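Local coordinates for protein ATP12 ATPase (Paracoccus denitrificans, PDB 2R31) that probably acts as a chaperone in the assembly of the F1 part of ATP synthase, at residues 110-113 with 114-118; 192-195 with 196-200; 51-54 with 55-58. One frame throughout, in Å; residues are numbered along the deposited sequence. Where two conformers were deposited one is given.

From the N terminus, interaction 3 comes first, within helix 47-58, which lies against strands 16-21 and 24-29 of the antiparallel sheet and against helix 70-82. Interaction 1 follows in the opening turns of helix 110-130, the crossover between strands 104-105 and 138-139, and interaction 2 comes last, in helix 192-199. Each is local to one helix, so none closes a loop and none nests in or crosses another. Interactions 1 and 2 have centres about 16 Å apart without touching; side chains of interaction 1 pack on helix 201-210, which starts just after Arg200. The centres of interactions 1 and 3 lie about 44 Å apart, on opposite sides of the chain's centre.

Interaction 1: residues 110-113 with 114-118; sequences EALV and RAQAE
With CG set beside the backbone N in both Glu110 and Arg114 (chi1 -65° in the arginine), and both chains running on extended, the two side chains lie next to each other on the outer face of the helix and point the same way. Their charges meet mainly through water. The direct salt bridge, Glu110 OE2 to Arg114 NH2, is long at 4.0 Å, and the carboxylate and guanidinium planes stand 87° apart. Two waters make up the difference: one donates to Glu110 OE2 at 2.6 Å and accepts from Arg114 NH1, the other donates to the same OE2 and accepts from Arg114 NH2 at 3.0 Å. Both sit in the guanidinium plane at its edge, and through them a single carboxylate oxygen, OE2, serves both terminal nitrogens.

The buried side of the turn is different. Leu112 crosses Gln116 at a slant, its CD1 4.0 Å from Gln116 CG, while Gln116 CG also rests 3.4 Å from Leu112 O. The amide then reaches past this turn: NE2 bonds to Asp202 and OE1 takes the backbone N-H of Ala106. A leucine in place of Gln116 would probably leave the Asp202 carboxylate and the Ala106 N-H without these mates in a buried place. Of the backbone bonds, the straightest is from Gln116 N to Leu112 O (2.9 Å, 168°). Leu112 also packs on Phe205 of helix 201-210. The i to i+4 spacing is that of an alpha-helix, and the watery charged side against the buried side makes it amphipathic; it forms the first turns of the helix in a beta-alpha-beta crossover.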
loop_
_atom_site.group_PDB
_atom_site.type_symbol
_atom_site.label_atom_id
_atom_site.label_comp_id
_atom_site.label_asym_id
_atom_site.label_seq_id
_atom_site.Cartn_x
_atom_site.Cartn_y
_atom_site.Cartn_z
ATOM N N GLU A 110 -31.063 -1.186 6.899
ATOM C CA GLU A 110 -30.639 -1.381 8.279
ATOM C C GLU A 110 -29.579 -2.458 8.380
ATOM O O GLU A 110 -28.606 -2.319 9.121
ATOM C CB GLU A 110 -31.820 -1.671 9.183
ATOM C CG GLU A 110 -32.738 -0.450 9.350
ATOM C CD GLU A 110 -33.872 -0.520 10.291
ATOM O OE1 GLU A 110 -34.631 0.476 10.428
ATOM O OE2 GLU A 110 -33.985 -1.578 10.928
ATOM N N ALA A 111 -29.745 -3.562 7.628
ATOM C CA ALA A 111 -28.825 -4.640 7.728
ATOM C C ALA A 111 -27.410 -4.208 7.270
ATOM O O ALA A 111 -26.391 -4.694 7.765
ATOM C CB ALA A 111 -29.296 -5.827 6.859
ATOM N N LEU A 112 -27.311 -3.323 6.289
ATOM C CA LEU A 112 -26.016 -2.819 5.850
ATOM C C LEU A 112 -25.381 -1.901 6.895
ATOM O O LEU A 112 -24.176 -1.969 7.161
ATOM C CB LEU A 112 -26.142 -2.113 4.492
ATOM C CG LEU A 112 -24.840 -1.496 3.984
ATOM C CD1 LEU A 112 -23.692 -2.517 3.840
ATOM C CD2 LEU A 112 -25.143 -0.853 2.629
ATOM N N VAL A 113 -26.207 -1.030 7.500
ATOM C CA VAL A 113 -25.721 -0.205 8.621
ATOM C C VAL A 113 -25.073 -1.039 9.690
ATOM O O VAL A 113 -23.962 -0.746 10.179
ATOM C CB VAL A 113 -26.869 0.655 9.171
ATOM C CG1 VAL A 113 -26.427 1.397 10.415
ATOM C CG2 VAL A 113 -27.391 1.587 8.105
ATOM N N ARG A 114 -25.725 -2.153 10.053
ATOM C CA ARG A 114 -25.204 -3.044 11.076
ATOM C C ARG A 114 -23.937 -3.773 10.617
ATOM O O ARG A 114 -22.987 -3.947 11.395
ATOM C CB ARG A 114 -26.257 -4.033 11.579
ATOM C CG ARG A 114 -27.380 -3.284 12.286
ATOM C CD ARG A 114 -28.263 -4.238 13.067
ATOM N NE ARG A 114 -29.389 -3.532 13.678
ATOM C CZ ARG A 114 -30.591 -3.474 13.173
ATOM N NH1 ARG A 114 -30.881 -4.136 12.066
ATOM N NH2 ARG A 114 -31.508 -2.767 13.804
ATOM N N ALA A 115 -23.888 -4.223 9.368
ATOM C CA ALA A 115 -22.706 -4.909 8.836
ATOM C C ALA A 115 -21.487 -4.007 8.857
ATOM O O ALA A 115 -20.375 -4.395 9.193
ATOM C CB ALA A 115 -22.931 -5.435 7.431
ATOM N N GLN A 116 -21.678 -2.751 8.448
ATOM C CA GLN A 116 -20.601 -1.769 8.452
ATOM C C GLN A 116 -20.115 -1.544 9.885
ATOM O O GLN A 116 -18.912 -1.491 10.136
ATOM C CB GLN A 116 -21.032 -0.465 7.798
ATOM C CG GLN A 116 -21.240 -0.502 6.280
ATOM C CD GLN A 116 -21.871 0.793 5.744
ATOM O OE1 GLN A 116 -22.550 1.483 6.466
ATOM N NE2 GLN A 116 -21.726 1.101 4.456
ATOM N N ALA A 117 -21.022 -1.400 10.851
ATOM C CA ALA A 117 -20.624 -1.151 12.222
ATOM C C ALA A 117 -19.851 -2.319 12.764
ATOM O O ALA A 117 -18.807 -2.162 13.434
ATOM C CB ALA A 117 -21.866 -0.850 13.062
ATOM N N GLU A 118 -20.334 -3.557 12.493
ATOM C CA GLU A 118 -19.638 -4.741 13.021
ATOM C C GLU A 118 -18.198 -4.810 12.566
ATOM O O GLU A 118 -17.295 -5.153 13.341
ATOM C CB GLU A 118 -20.369 -6.020 12.587
ATOM C CG GLU A 118 -19.729 -7.311 13.071
ATOM C CD GLU A 118 -20.274 -8.586 12.493
ATOM O OE1 GLU A 118 -20.863 -8.617 11.389
ATOM O OE2 GLU A 118 -20.088 -9.606 13.155
HETATM O O HOH W 1 -33.546 -4.123 10.869
HETATM O O HOH W 2 -34.411 -2.187 13.674
#

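Interaction 2: residues 192-195 with 196-200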
loop_
_atom_site.group_PDB
_atom_site.type_symbol
_atom_site.label_atom_id
_atom_site.label_comp_id
_atom_site.label_asym_id
_atom_site.label_seq_id
_atom_site.Cartn_x
_atom_site.Cartn_y
_atom_site.Cartn_z
ATOM N N ALA A 192 -3.283 -7.425 5.380
ATOM C CA ALA A 192 -3.851 -6.877 4.140
ATOM C C ALA A 192 -5.083 -7.651 3.686
ATOM O O ALA A 192 -6.036 -7.000 3.231
ATOM C CB ALA A 192 -2.780 -6.820 3.049
ATOM N N PRO A 193 -5.154 -8.975 3.757
ATOM C CA PRO A 193 -6.401 -9.660 3.367
ATOM C C PRO A 193 -7.596 -9.219 4.193
ATOM O O PRO A 193 -8.723 -9.082 3.698
ATOM C CB PRO A 193 -6.046 -11.144 3.520
ATOM C CG PRO A 193 -4.568 -11.201 3.377
ATOM C CD PRO A 193 -4.050 -9.928 3.963
ATOM N N THR A 194 -7.382 -8.980 5.504
ATOM C CA THR A 194 -8.449 -8.492 6.358
ATOM C C THR A 194 -8.862 -7.067 5.989
ATOM O O THR A 194 -10.068 -6.758 5.893
ATOM C CB THR A 194 -8.032 -8.595 7.834
ATOM O OG1 THR A 194 -7.754 -9.960 8.135
ATOM C CG2 THR A 194 -9.087 -8.054 8.761
ATOM N N ALA A 195 -7.889 -6.188 5.750
ATOM C CA ALA A 195 -8.195 -4.850 5.321
ATOM C C ALA A 195 -9.027 -4.846 4.017
ATOM O O ALA A 195 -9.986 -4.119 3.854
ATOM C CB ALA A 195 -6.924 -4.050 5.083
ATOM N N HIS A 196 -8.606 -5.713 3.076
ATOM C CA HIS A 196 -9.329 -5.833 1.798
ATOM C C HIS A 196 -10.778 -6.262 2.022
ATOM O O HIS A 196 -11.732 -5.633 1.513
ATOM C CB HIS A 196 -8.574 -6.831 0.918
ATOM C CG HIS A 196 -9.266 -7.081 -0.380
ATOM N ND1 HIS A 196 -9.391 -6.145 -1.363
ATOM C CD2 HIS A 196 -9.869 -8.245 -0.757
ATOM C CE1 HIS A 196 -10.041 -6.755 -2.379
ATOM N NE2 HIS A 196 -10.334 -7.980 -2.042
ATOM N N ALA A 197 -10.982 -7.306 2.824
ATOM C CA ALA A 197 -12.336 -7.771 3.116
ATOM C C ALA A 197 -13.160 -6.663 3.769
ATOM O O ALA A 197 -14.343 -6.412 3.371
ATOM C CB ALA A 197 -12.278 -9.023 3.959
ATOM N N LEU A 198 -12.597 -5.986 4.755
ATOM C CA LEU A 198 -13.340 -4.912 5.435
ATOM C C LEU A 198 -13.753 -3.826 4.462
ATOM O O LEU A 198 -14.820 -3.235 4.571
ATOM C CB LEU A 198 -12.531 -4.304 6.584
ATOM C CG LEU A 198 -12.338 -5.201 7.777
ATOM C CD1 LEU A 198 -11.374 -4.543 8.763
ATOM C CD2 LEU A 198 -13.670 -5.509 8.470
ATOM N N SER A 199 -12.871 -3.540 3.496
ATOM C CA SER A 199 -13.123 -2.457 2.570
ATOM C C SER A 199 -14.291 -2.749 1.624
ATOM O O SER A 199 -14.836 -1.837 1.042
ATOM C CB SER A 199 -11.903 -2.123 1.743
ATOM O OG SER A 199 -11.657 -3.080 0.709
ATOM N N ARG A 200 -14.626 -4.031 1.483
ATOM C CA ARG A 200 -15.636 -4.519 0.532
ATOM C C ARG A 200 -17.001 -4.763 1.147
ATOM O O ARG A 200 -17.841 -5.363 0.467
ATOM C CB ARG A 200 -15.160 -5.797 -0.150
ATOM C CG ARG A 200 -13.959 -5.683 -0.984
ATOM C CD ARG A 200 -13.795 -6.949 -1.771
ATOM N NE ARG A 200 -14.806 -7.094 -2.764
ATOM C CZ ARG A 200 -15.434 -7.922 -3.504
ATOM N NH1 ARG A 200 -15.209 -9.232 -3.374
ATOM N NH2 ARG A 200 -16.383 -7.672 -4.426
#
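Leu198 N donates to Thr194 O at 2.9 Å in a nearly straight bond (168°), and Leu198 CG comes 3.3 Å from the same Thr194 O. Both residues belong to the short alpha-helix that starts at Ala192, and their side chains lie side by side, while the threonine hydroxyl turns to Asp191, just before that start.

His196 O is held by the Ser199 hydroxyl, which donates to it at 2.7 Å, and by a weak bond from Arg200 N at 3.3 Å. The torsion does it: at chi1 76° the Ser199 OG sits between its own backbone N and carbonyl carbon, turned back toward the preceding turn. Arg200 N also bonds to Ala197 O at 3.1 Å, a tightening of the chain just ahead of helix 201-210, for which Arg200 is the N-cap residue.

Ala195 faces Met227 of helix 214-236, and Leu198 meets Leu181 of helix 179-186, so the helix touches both. The Arg200 guanidinium pairs with Glu203 and Glu217. The aliphatic part of the Arg200 side chain leans over the His196 imidazole, with Arg200 CG 4.3 Å above the ring plane and displaced toward the rim.

Interaction 3: residues 51-54 with 55-58; sequences LAIA and EEWQ
An amphipathic helix, 47-58, lies over the N-terminal antiparallel sheet here, and the contact is its last two turns. On the inner side Ile53 and Trp57 run side by side in the same direction. Ile53 CG2, anti to its own backbone N, touches the indole at the pyrrole end, 3.8 Å from Trp57 CD1. The carbonyl meets the same corner of the ring: Ile53 O lies in the indole plane at the edge, 3.2 Å from Trp57 CD1, and also accepts the backbone bond from Trp57 N at 3.1 Å. Methyl and carbonyl of one residue thus both bear on CD1. Leu29 of strand 24-29 and Leu34 also touch the Trp57 side chain, and its ring meets that of Trp13 with planes about 55° apart.

The polar groups divide by side. Glu56 is buried, its CG 3.6 Å from Ala52 O, and both carboxylate oxygens are engaged at the start of helix 70-82, OE1 by the Thr72 hydroxyl and OE2 by the N-H of Leu71. Trp57 NE1 bonds to that same Thr72 hydroxyl. Glu55, by contrast, is on the exposed side and modelled in two conformers, in one of which it lies back along the helix with CG 3.3 Å from Leu51 O. A water gives a good bond to Ala52 O (2.8 Å); its weak link to Glu55 OE1 rests on that one conformer and is doubtful.

The buried carboxylate and the indole N-H therefore converge on one hydroxyl. Lying at the N-terminal start of helix 70-82, and bonded to Leu71 N, probably helps to stabilise negative charge on Glu56, while Ile53 probably helps to set how the indole lies.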
loop_
_atom_site.group_PDB
_atom_site.type_symbol
_atom_site.label_atom_id
_atom_site.label_comp_id
_atom_site.label_asym_id
_atom_site.label_seq_id
_atom_site.Cartn_x
_atom_site.Cartn_y
_atom_site.Cartn_z
ATOM N N LEU A 51 17.995 -8.556 -0.684
ATOM C CA LEU A 51 17.998 -9.982 -0.995
ATOM C C LEU A 51 16.759 -10.355 -1.800
ATOM O O LEU A 51 16.842 -11.153 -2.752
ATOM C CB LEU A 51 18.089 -10.821 0.268
ATOM C CG LEU A 51 19.418 -10.797 1.005
ATOM C CD1 LEU A 51 19.239 -11.388 2.402
ATOM C CD2 LEU A 51 20.507 -11.514 0.198
ATOM N N ALA A 52 15.607 -9.828 -1.442
ATOM C CA ALA A 52 14.362 -10.168 -2.115
ATOM C C ALA A 52 14.310 -9.595 -3.524
ATOM O O ALA A 52 13.783 -10.245 -4.458
ATOM C CB ALA A 52 13.188 -9.725 -1.261
ATOM N N ILE A 53 14.836 -8.398 -3.745
ATOM C CA ILE A 53 14.946 -7.823 -5.079
ATOM C C ILE A 53 15.970 -8.624 -5.882
ATOM O O ILE A 53 15.727 -8.935 -7.072
ATOM C CB ILE A 53 15.212 -6.315 -5.040
ATOM C CG1 ILE A 53 13.939 -5.614 -4.596
ATOM C CG2 ILE A 53 15.675 -5.796 -6.408
ATOM C CD1 ILE A 53 14.050 -4.120 -4.406
ATOM N N ALA A 54 17.105 -8.995 -5.306
ATOM C CA ALA A 54 18.056 -9.842 -5.995
ATOM C C ALA A 54 17.383 -11.131 -6.464
ATOM O O ALA A 54 17.640 -11.576 -7.582
ATOM C CB ALA A 54 19.253 -10.112 -5.118
ATOM N N GLU A 55 16.523 -11.734 -5.632
ATOM C CA GLU A 55 15.800 -12.930 -6.059
ATOM C C GLU A 55 14.955 -12.673 -7.292
ATOM O O GLU A 55 14.819 -13.539 -8.180
ATOM C CB GLU A 55 14.953 -13.505 -4.920
ATOM C CG GLU A 55 15.673 -14.116 -3.744
ATOM C CD GLU A 55 14.830 -14.409 -2.530
ATOM O OE1 GLU A 55 13.697 -13.871 -2.399
ATOM O OE2 GLU A 55 15.266 -15.173 -1.628
ATOM N N GLU A 56 14.310 -11.507 -7.400
ATOM C CA GLU A 56 13.529 -11.166 -8.591
ATOM C C GLU A 56 14.413 -11.159 -9.838
ATOM O O GLU A 56 14.040 -11.681 -10.890
ATOM C CB GLU A 56 12.823 -9.825 -8.452
ATOM C CG GLU A 56 11.773 -9.788 -7.365
ATOM C CD GLU A 56 11.010 -8.487 -7.273
ATOM O OE1 GLU A 56 11.464 -7.441 -7.776
ATOM O OE2 GLU A 56 9.910 -8.522 -6.636
ATOM N N TRP A 57 15.577 -10.554 -9.754
ATOM C CA TRP A 57 16.474 -10.455 -10.915
ATOM C C TRP A 57 17.159 -11.800 -11.229
ATOM O O TRP A 57 17.387 -12.092 -12.385
ATOM C CB TRP A 57 17.512 -9.312 -10.673
ATOM C CG TRP A 57 16.773 -7.993 -10.817
ATOM C CD1 TRP A 57 16.067 -7.326 -9.856
ATOM C CD2 TRP A 57 16.590 -7.237 -11.998
ATOM N NE1 TRP A 57 15.493 -6.205 -10.339
ATOM C CE2 TRP A 57 15.782 -6.123 -11.689
ATOM C CE3 TRP A 57 17.015 -7.374 -13.337
ATOM C CZ2 TRP A 57 15.399 -5.184 -12.615
ATOM C CZ3 TRP A 57 16.639 -6.452 -14.245
ATOM C CH2 TRP A 57 15.847 -5.346 -13.917
ATOM N N GLN A 58 17.390 -12.637 -10.214
ATOM C CA GLN A 58 17.910 -13.993 -10.434
ATOM C C GLN A 58 16.891 -14.859 -11.094
ATOM O O GLN A 58 17.208 -15.788 -11.867
ATOM C CB GLN A 58 18.339 -14.591 -9.085
ATOM C CG GLN A 58 18.875 -15.991 -9.169
ATOM C CD GLN A 58 19.844 -16.219 -10.240
ATOM O OE1 GLN A 58 20.607 -15.509 -10.791
ATOM N NE2 GLN A 58 19.852 -17.479 -10.694
HETATM O O HOH W 3 11.487 -11.791 -3.922
#